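Local structure of ATP12 ATPase (Paracoccus denitrificans, 2P4X) at residues I190-A195 with A226-E231; D121-W126 with G182-R187; R114-G119 with S199-E204; R35-Q40 with A78-A83. The protein probably acts as a chaperone in the assembly of the F1 sector of ATP synthase, holding its alpha subunit before incorporation. One frame throughout, in Å; residues are numbered along the deposited sequence.

Interaction 1: residues I190-A195 with A226-E231; sequences IDAPTA and AMRDSE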
loop_
_atom_site.group_PDB
_atom_site.type_symbol
_atom_site.label_atom_id
_atom_site.label_comp_id
_atom_site.label_asym_id
_atom_site.label_seq_id
_atom_site.Cartn_x
_atom_site.Cartn_y
_atom_site.Cartn_z
ATOM N N ILE A 190 -12.453 2.815 -2.927
ATOM C CA ILE A 190 -11.820 3.453 -4.081
ATOM C C ILE A 190 -10.679 2.540 -4.568
ATOM O O ILE A 190 -10.296 1.641 -3.855
ATOM C CB ILE A 190 -11.218 4.846 -3.743
ATOM C CG1 ILE A 190 -10.192 4.729 -2.610
ATOM C CG2 ILE A 190 -12.333 5.827 -3.369
ATOM C CD1 ILE A 190 -9.474 6.042 -2.334
ATOM N N ASP A 191 -10.152 2.747 -5.766
ATOM C CA ASP A 191 -9.032 1.902 -6.176
ATOM C C ASP A 191 -7.738 2.708 -6.012
ATOM O O ASP A 191 -7.772 3.903 -5.717
ATOM C CB ASP A 191 -9.199 1.376 -7.608
ATOM C CG ASP A 191 -9.303 2.473 -8.646
ATOM O OD1 ASP A 191 -9.081 3.664 -8.330
ATOM O OD2 ASP A 191 -9.600 2.126 -9.806
ATOM N N ALA A 192 -6.601 2.067 -6.200
ATOM C CA ALA A 192 -5.342 2.749 -5.988
ATOM C C ALA A 192 -5.142 3.969 -6.889
ATOM O O ALA A 192 -4.663 5.009 -6.438
ATOM C CB ALA A 192 -4.193 1.753 -6.142
ATOM N N PRO A 193 -5.478 3.859 -8.177
ATOM C CA PRO A 193 -5.285 5.047 -9.007
ATOM C C PRO A 193 -6.126 6.245 -8.509
ATOM O O PRO A 193 -5.702 7.389 -8.610
ATOM C CB PRO A 193 -5.719 4.572 -10.374
ATOM C CG PRO A 193 -5.308 3.095 -10.353
ATOM C CD PRO A 193 -5.737 2.655 -8.999
ATOM N N THR A 194 -7.316 5.970 -7.989
ATOM C CA THR A 194 -8.189 7.048 -7.495
ATOM C C THR A 194 -7.607 7.657 -6.230
ATOM O O THR A 194 -7.601 8.867 -6.070
ATOM C CB THR A 194 -9.608 6.518 -7.225
ATOM O OG1 THR A 194 -10.183 6.097 -8.468
ATOM C CG2 THR A 194 -10.496 7.609 -6.581
ATOM N N ALA A 195 -7.107 6.812 -5.331
ATOM C CA ALA A 195 -6.488 7.274 -4.093
ATOM C C ALA A 195 -5.295 8.169 -4.457
ATOM O O ALA A 195 -5.094 9.230 -3.869
ATOM C CB ALA A 195 -6.009 6.066 -3.256
ATOM N N ALA A 226 3.887 2.041 -7.201
ATOM C CA ALA A 226 4.007 1.278 -5.968
ATOM C C ALA A 226 2.644 1.058 -5.301
ATOM O O ALA A 226 2.420 0.015 -4.675
ATOM C CB ALA A 226 4.967 1.972 -5.001
ATOM N N MET A 227 1.747 2.038 -5.422
ATOM C CA MET A 227 0.396 1.900 -4.847
ATOM C C MET A 227 -0.391 0.810 -5.600
ATOM O O MET A 227 -1.103 0.011 -4.997
ATOM C CB MET A 227 -0.334 3.252 -4.908
ATOM C CG MET A 227 0.207 4.258 -3.861
ATOM S SD MET A 227 -0.395 5.967 -4.052
ATOM C CE MET A 227 -2.106 5.720 -3.519
ATOM N N ARG A 228 -0.252 0.764 -6.919
ATOM C CA ARG A 228 -0.931 -0.273 -7.680
ATOM C C ARG A 228 -0.358 -1.638 -7.291
ATOM O O ARG A 228 -1.094 -2.626 -7.216
ATOM C CB ARG A 228 -0.772 -0.006 -9.191
ATOM C CG ARG A 228 -1.489 1.271 -9.611
ATOM C CD ARG A 228 -1.424 1.516 -11.114
ATOM N NE ARG A 228 -2.289 0.609 -11.865
ATOM C CZ ARG A 228 -2.416 0.629 -13.193
ATOM N NH1 ARG A 228 -1.732 1.514 -13.915
ATOM N NH2 ARG A 228 -3.220 -0.239 -13.801
ATOM N N ASP A 229 0.949 -1.702 -7.021
ATOM C CA ASP A 229 1.571 -2.980 -6.613
ATOM C C ASP A 229 0.957 -3.453 -5.278
ATOM O O ASP A 229 0.669 -4.638 -5.085
ATOM C CB ASP A 229 3.103 -2.824 -6.417
ATOM C CG ASP A 229 3.877 -2.760 -7.742
ATOM O OD1 ASP A 229 3.357 -3.195 -8.789
ATOM O OD2 ASP A 229 5.033 -2.290 -7.733
ATOM N N SER A 230 0.748 -2.511 -4.364
ATOM C CA SER A 230 0.191 -2.846 -3.061
ATOM C C SER A 230 -1.239 -3.313 -3.178
ATOM O O SER A 230 -1.656 -4.243 -2.485
ATOM C CB SER A 230 0.255 -1.637 -2.135
ATOM O OG SER A 230 1.597 -1.421 -1.750
ATOM N N GLU A 231 -1.993 -2.628 -4.031
ATOM C CA GLU A 231 -3.385 -2.967 -4.262
ATOM C C GLU A 231 -3.419 -4.405 -4.832
ATOM O O GLU A 231 -4.137 -5.259 -4.334
ATOM C CB GLU A 231 -3.989 -1.958 -5.233
ATOM C CG GLU A 231 -5.435 -2.247 -5.612
ATOM C CD GLU A 231 -6.032 -1.185 -6.512
ATOM O OE1 GLU A 231 -5.510 -0.973 -7.631
ATOM O OE2 GLU A 231 -7.023 -0.556 -6.087
#
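Ala192 and Arg228 bring the two backbones closest, with their CA atoms 5.6 Å apart where the first turn of helix 192-199 meets the side of the long C-terminal helix 214-236. The arrangement is a capped helix N-terminus docked against a neighbouring helix: Asp191 takes the N-cap position, and Glu231 reaches in from across the contact. With CG anti to the backbone N (chi1 177°) and the chain extended beyond it, Glu231 spans the gap and accepts from Ala192 N at OE2, 2.7 Å away. The N-H comes from above the carboxylate plane, 48° out of it. The other oxygen, OE1, lies 3.4 Å from Ala192 CB, and this methyl also leans on the backbone around Met227 and Arg228, which brings the helices close. Met227 bends at chi3, curling its CE to 3.9 Å from Ala195 CB, while on the other flank the Pro193 and Arg228 side chains cross at about a right angle, CG of the proline 4.2 Å from NE of the arginine. Two carboxylates thus share one helix start, and the amides there probably ease the repulsion between Asp191 and Glu231. With an alanine at position 231 the Ala192 amide would probably lose its acceptor, and a gap would open beside the Ala192 methyl. Leu172 of helix 163-174 packs on Met227, and Val185 of helix 179-186 on Ala195 and Glu231. Asp191 OD1 is itself gripped twice, by Thr194 N nearly along its C-O axis and by Thr194 OG1 at 2.7 Å, the two donors arriving from opposite faces of its plane.

Interaction 2: residues D121-W126 with G182-R187; sequences DPLIDW and GLAVIR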
loop_
_atom_site.group_PDB
_atom_site.type_symbol
_atom_site.label_atom_id
_atom_site.label_comp_id
_atom_site.label_asym_id
_atom_site.label_seq_id
_atom_site.Cartn_x
_atom_site.Cartn_y
_atom_site.Cartn_z
ATOM N N ASP A 121 -14.155 15.351 1.110
ATOM C CA ASP A 121 -15.288 15.268 2.031
ATOM C C ASP A 121 -16.042 13.942 1.919
ATOM O O ASP A 121 -16.475 13.401 2.929
ATOM C CB ASP A 121 -16.248 16.439 1.827
ATOM C CG ASP A 121 -15.683 17.753 2.344
ATOM O OD1 ASP A 121 -14.706 17.725 3.127
ATOM O OD2 ASP A 121 -16.231 18.819 1.975
ATOM N N PRO A 122 -16.221 13.409 0.697
ATOM C CA PRO A 122 -16.934 12.122 0.573
ATOM C C PRO A 122 -16.156 10.977 1.269
ATOM O O PRO A 122 -16.748 10.016 1.758
ATOM C CB PRO A 122 -17.016 11.916 -0.939
ATOM C CG PRO A 122 -17.017 13.312 -1.473
ATOM C CD PRO A 122 -15.989 14.001 -0.631
ATOM N N LEU A 123 -14.827 11.082 1.314
ATOM C CA LEU A 123 -14.038 10.050 1.970
ATOM C C LEU A 123 -14.061 10.244 3.476
ATOM O O LEU A 123 -14.022 9.274 4.229
ATOM C CB LEU A 123 -12.592 10.033 1.447
ATOM C CG LEU A 123 -12.430 9.226 0.160
ATOM C CD1 LEU A 123 -11.070 9.510 -0.435
ATOM C CD2 LEU A 123 -12.582 7.720 0.463
ATOM N N ILE A 124 -14.111 11.495 3.926
ATOM C CA ILE A 124 -14.181 11.744 5.361
ATOM C C ILE A 124 -15.548 11.214 5.818
ATOM O O ILE A 124 -15.670 10.654 6.897
ATOM C CB ILE A 124 -14.102 13.268 5.681
ATOM C CG1 ILE A 124 -12.675 13.770 5.456
ATOM C CG2 ILE A 124 -14.533 13.542 7.134
ATOM C CD1 ILE A 124 -11.651 13.146 6.384
ATOM N N ASP A 125 -16.571 11.415 4.988
ATOM C CA ASP A 125 -17.924 10.950 5.317
ATOM C C ASP A 125 -17.955 9.432 5.392
ATOM O O ASP A 125 -18.514 8.848 6.322
ATOM C CB ASP A 125 -18.922 11.414 4.254
ATOM C CG ASP A 125 -19.134 12.921 4.273
ATOM O OD1 ASP A 125 -18.914 13.532 5.350
ATOM O OD2 ASP A 125 -19.533 13.485 3.220
ATOM N N TRP A 126 -17.350 8.807 4.391
ATOM C CA TRP A 126 -17.272 7.358 4.319
ATOM C C TRP A 126 -16.616 6.831 5.591
ATOM O O TRP A 126 -17.076 5.844 6.169
ATOM C CB TRP A 126 -16.452 6.936 3.090
ATOM C CG TRP A 126 -16.108 5.482 3.102
ATOM C CD1 TRP A 126 -16.930 4.443 2.775
ATOM C CD2 TRP A 126 -14.869 4.899 3.533
ATOM N NE1 TRP A 126 -16.281 3.244 2.977
ATOM C CE2 TRP A 126 -15.015 3.497 3.442
ATOM C CE3 TRP A 126 -13.650 5.430 3.991
ATOM C CZ2 TRP A 126 -13.989 2.613 3.792
ATOM C CZ3 TRP A 126 -12.634 4.557 4.338
ATOM C CH2 TRP A 126 -12.807 3.158 4.238
ATOM N N GLY A 182 -5.744 4.797 2.533
ATOM C CA GLY A 182 -5.277 3.411 2.525
ATOM C C GLY A 182 -6.436 2.466 2.839
ATOM O O GLY A 182 -6.702 1.532 2.086
ATOM N N LEU A 183 -7.129 2.704 3.951
ATOM C CA LEU A 183 -8.241 1.846 4.317
ATOM C C LEU A 183 -9.315 1.841 3.240
ATOM O O LEU A 183 -9.922 0.792 2.974
ATOM C CB LEU A 183 -8.837 2.263 5.679
ATOM C CG LEU A 183 -7.834 2.151 6.835
ATOM C CD1 LEU A 183 -8.445 2.711 8.116
ATOM C CD2 LEU A 183 -7.411 0.669 7.020
ATOM N N ALA A 184 -9.557 2.989 2.609
ATOM C CA ALA A 184 -10.559 3.053 1.546
ATOM C C ALA A 184 -10.187 2.133 0.370
ATOM O O ALA A 184 -11.065 1.585 -0.302
ATOM C CB ALA A 184 -10.733 4.485 1.055
ATOM N N VAL A 185 -8.891 1.966 0.109
ATOM C CA VAL A 185 -8.474 1.082 -0.981
ATOM C C VAL A 185 -8.672 -0.383 -0.594
ATOM O O VAL A 185 -9.315 -1.150 -1.335
ATOM C CB VAL A 185 -6.975 1.308 -1.399
ATOM C CG1 VAL A 185 -6.500 0.204 -2.394
ATOM C CG2 VAL A 185 -6.842 2.662 -2.095
ATOM N N ILE A 186 -8.165 -0.775 0.569
ATOM C CA ILE A 186 -8.286 -2.166 0.938
ATOM C C ILE A 186 -9.723 -2.566 1.229
ATOM O O ILE A 186 -10.041 -3.754 1.241
ATOM C CB ILE A 186 -7.373 -2.538 2.122
ATOM C CG1 ILE A 186 -7.834 -1.851 3.403
ATOM C CG2 ILE A 186 -5.923 -2.151 1.786
ATOM C CD1 ILE A 186 -7.025 -2.280 4.637
ATOM N N ARG A 187 -10.588 -1.584 1.459
ATOM C CA ARG A 187 -11.994 -1.884 1.698
ATOM C C ARG A 187 -12.816 -1.785 0.419
ATOM O O ARG A 187 -14.024 -2.035 0.424
ATOM C CB ARG A 187 -12.570 -0.974 2.784
ATOM C CG ARG A 187 -12.419 -1.541 4.187
ATOM C CD ARG A 187 -13.227 -0.729 5.186
ATOM N NE ARG A 187 -13.661 -1.473 6.374
ATOM C CZ ARG A 187 -12.846 -1.994 7.291
ATOM N NH1 ARG A 187 -11.526 -1.871 7.172
ATOM N NH2 ARG A 187 -13.356 -2.619 8.345
#
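Within 182-187, Leu183 is the first residue to touch helix 110-130, its CB 4.3 Å from CH2 of Trp126. The segments cross at 74°, with their axes 11.2 Å apart at closest approach, a separation bridged largely by the indole. Trp126 holds CG opposite its backbone N (chi1 169°), which swings the ring out from its own helix toward the other. Ala184 follows and takes the largest share of the second segment: its CA comes to 3.5 Å from Trp126 CH2, and its CB lies over one ring face, 4.2 Å from the centroid of the six-membered ring, a CH-pi contact. The same methyl touches Leu123 CD2 at 3.8 Å, so one methyl meets both leucine and indole. Val185 turns away toward Leu172 and Ala195. At the helix end Arg187 lays its extended chain across the ring edge, CD being 3.7 Å from Trp126 CZ2, and carries its guanidinium on to a salt bridge with Glu157. Arg187 therefore offers the ring its methylenes and spends its charge elsewhere. Between these segments the join is made by apolar and aromatic contact, which implies that its hold depends on shape and on burial from water.

Interaction 3: residues R114-G119 with S199-E204; sequences RAQAEG and SRIDEE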
loop_
_atom_site.group_PDB
_atom_site.type_symbol
_atom_site.label_atom_id
_atom_site.label_comp_id
_atom_site.label_asym_id
_atom_site.label_seq_id
_atom_site.Cartn_x
_atom_site.Cartn_y
_atom_site.Cartn_z
ATOM N N ARG A 114 -11.869 24.438 -2.637
ATOM C CA ARG A 114 -13.045 23.780 -3.198
ATOM C C ARG A 114 -12.711 22.388 -3.770
ATOM O O ARG A 114 -13.470 21.443 -3.612
ATOM C CB ARG A 114 -13.647 24.643 -4.308
ATOM C CG ARG A 114 -14.954 24.092 -4.860
ATOM C CD ARG A 114 -15.340 24.786 -6.159
ATOM N NE ARG A 114 -15.425 26.236 -6.002
ATOM C CZ ARG A 114 -15.610 27.085 -7.009
ATOM N NH1 ARG A 114 -15.730 26.626 -8.250
ATOM N NH2 ARG A 114 -15.674 28.392 -6.776
ATOM N N ALA A 115 -11.585 22.282 -4.461
ATOM C CA ALA A 115 -11.165 21.011 -5.059
ATOM C C ALA A 115 -10.966 19.971 -3.968
ATOM O O ALA A 115 -11.375 18.821 -4.099
ATOM C CB ALA A 115 -9.848 21.216 -5.856
ATOM N N GLN A 116 -10.342 20.385 -2.874
ATOM C CA GLN A 116 -10.088 19.485 -1.763
ATOM C C GLN A 116 -11.378 19.021 -1.126
ATOM O O GLN A 116 -11.536 17.843 -0.806
ATOM C CB GLN A 116 -9.218 20.166 -0.694
ATOM C CG GLN A 116 -7.814 20.451 -1.162
ATOM C CD GLN A 116 -6.956 21.108 -0.095
ATOM O OE1 GLN A 116 -7.424 21.957 0.655
ATOM N NE2 GLN A 116 -5.685 20.731 -0.044
ATOM N N ALA A 117 -12.303 19.952 -0.931
ATOM C CA ALA A 117 -13.573 19.593 -0.311
ATOM C C ALA A 117 -14.372 18.631 -1.181
ATOM O O ALA A 117 -14.903 17.656 -0.683
ATOM C CB ALA A 117 -14.401 20.854 -0.020
ATOM N N GLU A 118 -14.456 18.900 -2.474
ATOM C CA GLU A 118 -15.216 18.030 -3.362
ATOM C C GLU A 118 -14.590 16.636 -3.440
ATOM O O GLU A 118 -15.295 15.621 -3.498
ATOM C CB GLU A 118 -15.311 18.663 -4.752
ATOM C CG GLU A 118 -16.315 19.823 -4.809
ATOM C CD GLU A 118 -16.090 20.775 -5.981
ATOM O OE1 GLU A 118 -16.911 21.706 -6.153
ATOM O OE2 GLU A 118 -15.099 20.604 -6.726
ATOM N N GLY A 119 -13.263 16.574 -3.408
ATOM C CA GLY A 119 -12.626 15.274 -3.499
ATOM C C GLY A 119 -12.508 14.514 -2.193
ATOM O O GLY A 119 -12.699 13.298 -2.172
ATOM N N SER A 199 -4.979 12.117 -3.496
ATOM C CA SER A 199 -3.891 12.596 -2.671
ATOM C C SER A 199 -3.149 13.762 -3.304
ATOM O O SER A 199 -2.561 14.566 -2.586
ATOM C CB SER A 199 -2.876 11.480 -2.381
ATOM O OG SER A 199 -2.124 11.179 -3.548
ATOM N N ARG A 200 -3.159 13.880 -4.626
ATOM C CA ARG A 200 -2.413 14.988 -5.208
ATOM C C ARG A 200 -3.249 16.118 -5.773
ATOM O O ARG A 200 -2.867 16.778 -6.738
ATOM C CB ARG A 200 -1.406 14.473 -6.246
ATOM C CG ARG A 200 -1.915 13.475 -7.230
ATOM C CD ARG A 200 -0.726 12.700 -7.795
ATOM N NE ARG A 200 0.259 13.579 -8.420
ATOM C CZ ARG A 200 0.119 14.099 -9.631
ATOM N NH1 ARG A 200 -0.963 13.827 -10.342
ATOM N NH2 ARG A 200 1.062 14.881 -10.134
ATOM N N ILE A 201 -4.401 16.358 -5.159
ATOM C CA ILE A 201 -5.231 17.452 -5.632
ATOM C C ILE A 201 -4.445 18.771 -5.588
ATOM O O ILE A 201 -4.524 19.569 -6.505
ATOM C CB ILE A 201 -6.544 17.546 -4.787
ATOM C CG1 ILE A 201 -7.535 16.501 -5.329
ATOM C CG2 ILE A 201 -7.115 18.996 -4.819
ATOM C CD1 ILE A 201 -8.736 16.174 -4.385
ATOM N N ASP A 202 -3.666 18.964 -4.535
ATOM C CA ASP A 202 -2.881 20.188 -4.357
ATOM C C ASP A 202 -1.806 20.287 -5.438
ATOM O O ASP A 202 -1.711 21.282 -6.161
ATOM C CB ASP A 202 -2.232 20.166 -2.976
ATOM C CG ASP A 202 -1.666 21.516 -2.565
ATOM O OD1 ASP A 202 -1.128 22.241 -3.436
ATOM O OD2 ASP A 202 -1.749 21.841 -1.355
ATOM N N GLU A 203 -1.007 19.230 -5.548
ATOM C CA GLU A 203 0.076 19.142 -6.537
ATOM C C GLU A 203 -0.471 19.354 -7.959
ATOM O O GLU A 203 0.083 20.117 -8.755
ATOM C CB GLU A 203 0.727 17.752 -6.393
ATOM C CG GLU A 203 1.939 17.454 -7.231
ATOM C CD GLU A 203 2.613 16.158 -6.785
ATOM O OE1 GLU A 203 2.177 15.065 -7.209
ATOM O OE2 GLU A 203 3.564 16.232 -5.986
ATOM N N GLU A 204 -1.571 18.680 -8.269
ATOM C CA GLU A 204 -2.203 18.778 -9.576
ATOM C C GLU A 204 -2.749 20.196 -9.801
ATOM O O GLU A 204 -2.627 20.769 -10.900
ATOM C CB GLU A 204 -3.332 17.740 -9.676
ATOM C CG GLU A 204 -4.068 17.727 -11.001
ATOM C CD GLU A 204 -3.146 17.483 -12.197
ATOM O OE1 GLU A 204 -2.226 16.629 -12.106
ATOM O OE2 GLU A 204 -3.356 18.146 -13.236
HETATM O O HOH W 1 -3.244 21.947 1.360
#
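Ile201, Gln116 and Ala115 carry this contact between helix 110-130 and the first turn of helix 201-210, and Ile201 is its centre. The two branches of that isoleucine divide the work: CG2 meets Ala115 CB at 3.7 Å and Gln116 CG at 4.0 Å, whereas CD1 rests 3.7 Å from Ala115 O and passes over Gly119 CA. CG1 stands anti to the carbonyl carbon (chi1 -81°), which carries CD1 along the helix as far as the glycine. Gly119 has no CB, and one placed there would collide with CD1. A glycine in place of Ile201 would probably open a gap between the helices and leave the methyl of Ala115 without its partner. Gln116 contributes its methylene to the apolar side and its amide to a polar margin. Its NE2 and Asp202 OD2 stand 4.3 Å apart, joined through one water that accepts from the amide and donates to the carboxylate, each step 3.1 Å; its OE1 accepts from Ala106 N. Arg200, at the N-cap position of helix 201-210, forms a salt-bridge network with Glu203 and Glu204, its NE lying 2.7 Å from Glu203 OE1. Around this surface contact, Trp120 and Leu112 of helix 110-130 extend the cover of Ile201 and Asp202 respectively. Gln116 links that helix to the chain just after the short strand 104-105, and Arg200 and Glu203 lean on Ala220 of helix 214-236, so helix 201-210 starts between the two long helices.

Interaction 4: residues R35-Q40 with A78-A83; sequences RTPGKQ and AIEKVA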
loop_
_atom_site.group_PDB
_atom_site.type_symbol
_atom_site.label_atom_id
_atom_site.label_comp_id
_atom_site.label_asym_id
_atom_site.label_seq_id
_atom_site.Cartn_x
_atom_site.Cartn_y
_atom_site.Cartn_z
ATOM N N ARG A 35 12.963 -19.589 -1.710
ATOM C CA ARG A 35 13.162 -19.161 -0.334
ATOM C C ARG A 35 13.319 -17.643 -0.272
ATOM O O ARG A 35 13.546 -16.992 -1.291
ATOM C CB ARG A 35 14.392 -19.849 0.265
ATOM C CG ARG A 35 14.291 -21.372 0.266
ATOM C CD ARG A 35 15.265 -22.004 1.243
ATOM N NE ARG A 35 16.657 -21.718 0.911
ATOM C CZ ARG A 35 17.691 -22.091 1.662
ATOM N NH1 ARG A 35 17.488 -22.762 2.790
ATOM N NH2 ARG A 35 18.931 -21.792 1.290
ATOM N N THR A 36 13.189 -17.083 0.920
ATOM C CA THR A 36 13.330 -15.645 1.093
ATOM C C THR A 36 14.806 -15.320 1.029
ATOM O O THR A 36 15.644 -16.189 1.253
ATOM C CB THR A 36 12.818 -15.207 2.451
ATOM O OG1 THR A 36 12.800 -13.783 2.507
ATOM C CG2 THR A 36 13.727 -15.724 3.544
ATOM N N PRO A 37 15.155 -14.064 0.735
ATOM C CA PRO A 37 16.583 -13.749 0.675
ATOM C C PRO A 37 17.336 -14.188 1.932
ATOM O O PRO A 37 18.554 -14.361 1.901
ATOM C CB PRO A 37 16.584 -12.239 0.486
ATOM C CG PRO A 37 15.401 -12.049 -0.401
ATOM C CD PRO A 37 14.351 -12.925 0.271
ATOM N N GLY A 38 16.601 -14.382 3.028
ATOM C CA GLY A 38 17.217 -14.798 4.274
ATOM C C GLY A 38 17.241 -16.294 4.550
ATOM O O GLY A 38 17.384 -16.697 5.703
ATOM N N LYS A 39 17.096 -17.117 3.513
ATOM C CA LYS A 39 17.122 -18.576 3.670
ATOM C C LYS A 39 15.832 -19.143 4.273
ATOM O O LYS A 39 15.646 -20.361 4.337
ATOM C CB LYS A 39 18.344 -18.978 4.520
ATOM C CG LYS A 39 18.392 -20.425 5.033
ATOM C CD LYS A 39 19.749 -20.716 5.700
ATOM C CE LYS A 39 19.756 -22.009 6.510
ATOM N NZ LYS A 39 19.012 -21.875 7.797
ATOM N N GLN A 40 14.932 -18.266 4.705
ATOM C CA GLN A 40 13.670 -18.719 5.282
ATOM C C GLN A 40 12.738 -19.215 4.184
ATOM O O GLN A 40 12.650 -18.614 3.118
ATOM C CB GLN A 40 12.978 -17.578 6.027
ATOM C CG GLN A 40 13.787 -16.969 7.151
ATOM C CD GLN A 40 13.119 -15.737 7.724
ATOM O OE1 GLN A 40 11.942 -15.771 8.084
ATOM N NE2 GLN A 40 13.867 -14.640 7.813
ATOM N N ALA A 78 6.752 -9.284 3.896
ATOM C CA ALA A 78 5.728 -9.811 4.795
ATOM C C ALA A 78 6.344 -10.842 5.732
ATOM O O ALA A 78 6.158 -10.788 6.950
ATOM C CB ALA A 78 4.621 -10.453 3.998
ATOM N N ILE A 79 7.078 -11.787 5.147
ATOM C CA ILE A 79 7.719 -12.856 5.902
ATOM C C ILE A 79 8.862 -12.425 6.823
ATOM O O ILE A 79 8.914 -12.815 7.997
ATOM C CB ILE A 79 8.297 -13.952 4.947
ATOM C CG1 ILE A 79 7.165 -14.671 4.216
ATOM C CG2 ILE A 79 9.118 -14.943 5.742
ATOM C CD1 ILE A 79 6.145 -15.240 5.143
ATOM N N GLU A 80 9.772 -11.621 6.288
ATOM C CA GLU A 80 10.940 -11.201 7.041
ATOM C C GLU A 80 10.825 -9.947 7.895
ATOM O O GLU A 80 11.484 -9.850 8.940
ATOM C CB GLU A 80 12.131 -11.049 6.086
ATOM C CG GLU A 80 12.434 -12.311 5.274
ATOM C CD GLU A 80 13.656 -12.168 4.370
ATOM O OE1 GLU A 80 13.764 -11.142 3.658
ATOM O OE2 GLU A 80 14.500 -13.092 4.357
ATOM N N LYS A 81 10.008 -8.986 7.468
ATOM C CA LYS A 81 9.890 -7.749 8.223
ATOM C C LYS A 81 8.564 -7.480 8.911
ATOM O O LYS A 81 8.523 -7.248 10.118
ATOM C CB LYS A 81 10.232 -6.549 7.334
ATOM C CG LYS A 81 11.639 -6.562 6.736
ATOM C CD LYS A 81 11.670 -7.275 5.386
ATOM C CE LYS A 81 13.053 -7.216 4.732
ATOM N NZ LYS A 81 13.062 -7.852 3.376
ATOM N N VAL A 82 7.476 -7.513 8.156
ATOM C CA VAL A 82 6.182 -7.205 8.737
ATOM C C VAL A 82 5.633 -8.220 9.751
ATOM O O VAL A 82 5.286 -7.836 10.870
ATOM C CB VAL A 82 5.139 -6.943 7.625
ATOM C CG1 VAL A 82 3.805 -6.506 8.239
ATOM C CG2 VAL A 82 5.668 -5.861 6.677
ATOM N N ALA A 83 5.554 -9.497 9.392
ATOM C CA ALA A 83 5.023 -10.482 10.335
ATOM C C ALA A 83 5.742 -10.463 11.684
ATOM O O ALA A 83 5.097 -10.444 12.735
ATOM C CB ALA A 83 5.075 -11.883 9.735
#
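Glu80 meets Thr36 and Gly38 in a mainly polar surface contact, where the loop after strand 32-33 abuts the end region of helix 70-82. The loop is shaped by a type I turn from Thr36 to Lys39: Lys39 N donates to Thr36 O at 2.8 Å, Thr36 N reaches Gln40 O at 2.7 Å, and Lys39 has a positive phi of 75°, the pattern of a type I turn with a G1 bulge. On the other side the helix widens into a pi-type turn, closed by Ala83 N on Ala78 O. Glu80 has CG anti to its carbonyl carbon (chi1 -56°) and then runs straight out to the turn. Gly38 N offers its OE2 at most a weak bond, and a doubtful one, since both atoms are crowded in the model, as is the Thr36 hydroxyl beside the carboxylate. Gln40 flanks the glutamate with its amide turned 46° from the carboxylate plane: NE2 lies 3.7 Å from Glu80 CG, and OE1 lies 3.8 Å from Ile79 CG2. Thr36 OG1 also makes a weak bond with Asn76 on the same helix. Lys81 NZ adds a weak salt bridge to Glu80 OE1 at 3.4 Å, which would partly balance its charge. The join therefore gathers round one carboxylate whose one assigned bond across the contact is weak, so it would probably be sensitive to the charge of that group.

How the interactions relate
Interactions 1, 2 and 3 lie together in the helical part of the chain, their centres 13 to 17 Å apart, while interaction 4 stands 24 to 38 Å from them and precedes them in sequence. Interactions 2 and 3 share helix 110-130, and the first segment of interaction 3 runs almost directly into that of interaction 2. Interactions 1 and 2 touch: Ala184 O probably accepts from Ile190 N, and Val185 packs on Ala195 and Glu231. Along the chain, interactions 1 and 3 interleave; between them, interactions 1 to 3 join helices 179-186, 192-199, 201-210 and 214-236 to each other or to helix 110-130. Interaction 4 instead joins the loop following the N-terminal sheet to helix 70-82.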